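Local coordinates for flagellar hook-associated protein (Burkholderia pseudomallei, PDB 4UT1) that probably serves as a structural protein of the bacterial flagellum, forming the junction between hook and filament, at residues 163-168 with 290-295. Numbering follows the deposited sequence.
Sequences QSVNSQ and GGLLAF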
loop_
_atom_site.group_PDB
_atom_site.type_symbol
_atom_site.label_atom_id
_atom_site.label_comp_id
_atom_site.label_asym_id
_atom_site.label_seq_id
_atom_site.Cartn_x
_atom_site.Cartn_y
_atom_site.Cartn_z
ATOM N N GLN A 163 -1.447 -17.501 5.897
ATOM C CA GLN A 163 -1.506 -18.949 5.707
ATOM C C GLN A 163 -2.073 -19.653 6.940
ATOM O O GLN A 163 -2.773 -20.660 6.809
ATOM C CB GLN A 163 -0.131 -19.507 5.356
ATOM C CG GLN A 163 -0.087 -21.025 5.315
ATOM C CD GLN A 163 -1.107 -21.616 4.371
ATOM O OE1 GLN A 163 -1.526 -20.969 3.401
ATOM N NE2 GLN A 163 -1.515 -22.856 4.640
ATOM N N SER A 164 -1.764 -19.134 8.129
ATOM C CA SER A 164 -2.373 -19.633 9.357
ATOM C C SER A 164 -3.894 -19.546 9.258
ATOM O O SER A 164 -4.604 -20.491 9.612
ATOM C CB SER A 164 -1.857 -18.860 10.576
ATOM O OG SER A 164 -2.415 -19.377 11.769
ATOM N N VAL A 165 -4.406 -18.437 8.732
ATOM C CA VAL A 165 -5.846 -18.334 8.507
ATOM C C VAL A 165 -6.335 -19.430 7.537
ATOM O O VAL A 165 -7.335 -20.107 7.807
ATOM C CB VAL A 165 -6.227 -16.929 7.985
ATOM C CG1 VAL A 165 -7.677 -16.923 7.475
ATOM C CG2 VAL A 165 -6.033 -15.909 9.101
ATOM N N ASN A 166 -5.612 -19.640 6.440
ATOM C CA ASN A 166 -5.947 -20.721 5.507
ATOM C C ASN A 166 -6.089 -22.072 6.188
ATOM O O ASN A 166 -7.091 -22.774 6.018
ATOM C CB ASN A 166 -4.888 -20.828 4.415
ATOM C CG ASN A 166 -5.042 -19.750 3.360
ATOM O OD1 ASN A 166 -6.105 -19.143 3.250
ATOM N ND2 ASN A 166 -3.992 -19.519 2.573
ATOM N N SER A 167 -5.075 -22.444 6.960
ATOM C CA SER A 167 -5.105 -23.737 7.642
ATOM C C SER A 167 -6.262 -23.840 8.621
ATOM O O SER A 167 -6.921 -24.886 8.710
ATOM C CB SER A 167 -3.779 -23.991 8.348
ATOM O OG SER A 167 -2.797 -24.343 7.390
ATOM N N GLN A 168 -6.529 -22.759 9.340
ATOM C CA GLN A 168 -7.616 -22.772 10.312
ATOM C C GLN A 168 -8.985 -22.833 9.650
ATOM O O GLN A 168 -9.899 -23.498 10.165
ATOM C CB GLN A 168 -7.525 -21.557 11.228
ATOM C CG GLN A 168 -6.384 -21.684 12.242
ATOM C CD GLN A 168 -6.275 -20.482 13.148
ATOM O OE1 GLN A 168 -5.247 -19.811 13.174
ATOM N NE2 GLN A 168 -7.324 -20.205 13.901
ATOM N N GLY A 290 -16.390 -16.972 10.788
ATOM C CA GLY A 290 -16.610 -15.547 10.647
ATOM C C GLY A 290 -15.500 -14.713 11.262
ATOM O O GLY A 290 -15.143 -13.654 10.735
ATOM N N GLY A 291 -14.970 -15.178 12.384
ATOM C CA GLY A 291 -13.870 -14.490 13.054
ATOM C C GLY A 291 -12.606 -14.532 12.212
ATOM O O GLY A 291 -11.853 -13.548 12.139
ATOM N N LEU A 292 -12.361 -15.676 11.578
ATOM C CA LEU A 292 -11.191 -15.827 10.715
ATOM C C LEU A 292 -11.308 -14.897 9.523
ATOM O O LEU A 292 -10.371 -14.167 9.198
ATOM C CB LEU A 292 -11.047 -17.268 10.224
ATOM C CG LEU A 292 -10.484 -18.285 11.219
ATOM C CD1 LEU A 292 -10.904 -19.693 10.824
ATOM C CD2 LEU A 292 -8.966 -18.190 11.273
ATOM N N LEU A 293 -12.466 -14.951 8.864
ATOM C CA LEU A 293 -12.718 -14.143 7.681
ATOM C C LEU A 293 -12.702 -12.642 7.965
ATOM O O LEU A 293 -12.121 -11.874 7.205
ATOM C CB LEU A 293 -14.059 -14.546 7.053
ATOM C CG LEU A 293 -14.090 -15.991 6.560
ATOM C CD1 LEU A 293 -15.489 -16.396 6.092
ATOM C CD2 LEU A 293 -13.063 -16.206 5.458
ATOM N N ALA A 294 -13.347 -12.215 9.048
ATOM C CA ALA A 294 -13.354 -10.788 9.396
ATOM C C ALA A 294 -11.947 -10.256 9.698
ATOM O O ALA A 294 -11.597 -9.142 9.302
ATOM C CB ALA A 294 -14.271 -10.537 10.582
ATOM N N PHE A 295 -11.150 -11.048 10.409
ATOM C CA PHE A 295 -9.764 -10.685 10.690
ATOM C C PHE A 295 -8.996 -10.489 9.392
ATOM O O PHE A 295 -8.279 -9.501 9.227
ATOM C CB PHE A 295 -9.080 -11.760 11.556
ATOM C CG PHE A 295 -7.579 -11.618 11.640
ATOM C CD1 PHE A 295 -7.005 -10.603 12.385
ATOM C CD2 PHE A 295 -6.741 -12.508 10.972
ATOM C CE1 PHE A 295 -5.631 -10.474 12.460
ATOM C CE2 PHE A 295 -5.362 -12.381 11.042
ATOM C CZ PHE A 295 -4.807 -11.358 11.787
#
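Leu292 reaches from helix 287-322 onto helix 134-193, where its CD2 packs against Val165 and Gln168, about one turn apart, and its CD1 lies against Gln168. Leu292 CD2 is 3.7 Å from Gln168 CB and 4.2 Å from Val165 CG1, while Leu292 CD1 rests 3.9 Å from the backbone C of Gln168. A forked leucine suits this place because both methyls can lie against Gln168 CB while CD2 also reaches Val165. Gln168 meets it at about a right angle: CG is anti to the carbonyl carbon (chi1 -74°) and the chain runs on extended, which carries the amide past Leu292 CD2, with Gln168 NE2 at 3.7 Å. Glutamine thus offers methylenes to the leucine and keeps a polar end for the partly exposed margin, where Ser164 OG makes a weak hydrogen bond to its OE1. A turn along helix 287-322, Val165 CG2 lies in the plane of the Phe295 ring, at its edge, 3.9 Å from Phe295 CD2. The beta-branched valine gives CG2 to the ring edge, and Leu292 CD2 lies about equally close to both its methyls.

Leu98 of helix 80-106 packs on both Leu292 and Phe295, and Leu169 and Thr172 extend the surface under Leu292. On another side of helix 134-193, Asn166 bonds through OD1 and ND2 to the backbone of Leu260 and Ser258, tying the helix to the beta-sheet region.

Segments 163-168 and 290-295 run nearly antiparallel (157°), their axes 10.3 Å apart at closest approach, as in a long helical bundle. With no hydrogen bond between them, their cohesion rests on apolar packing and shape.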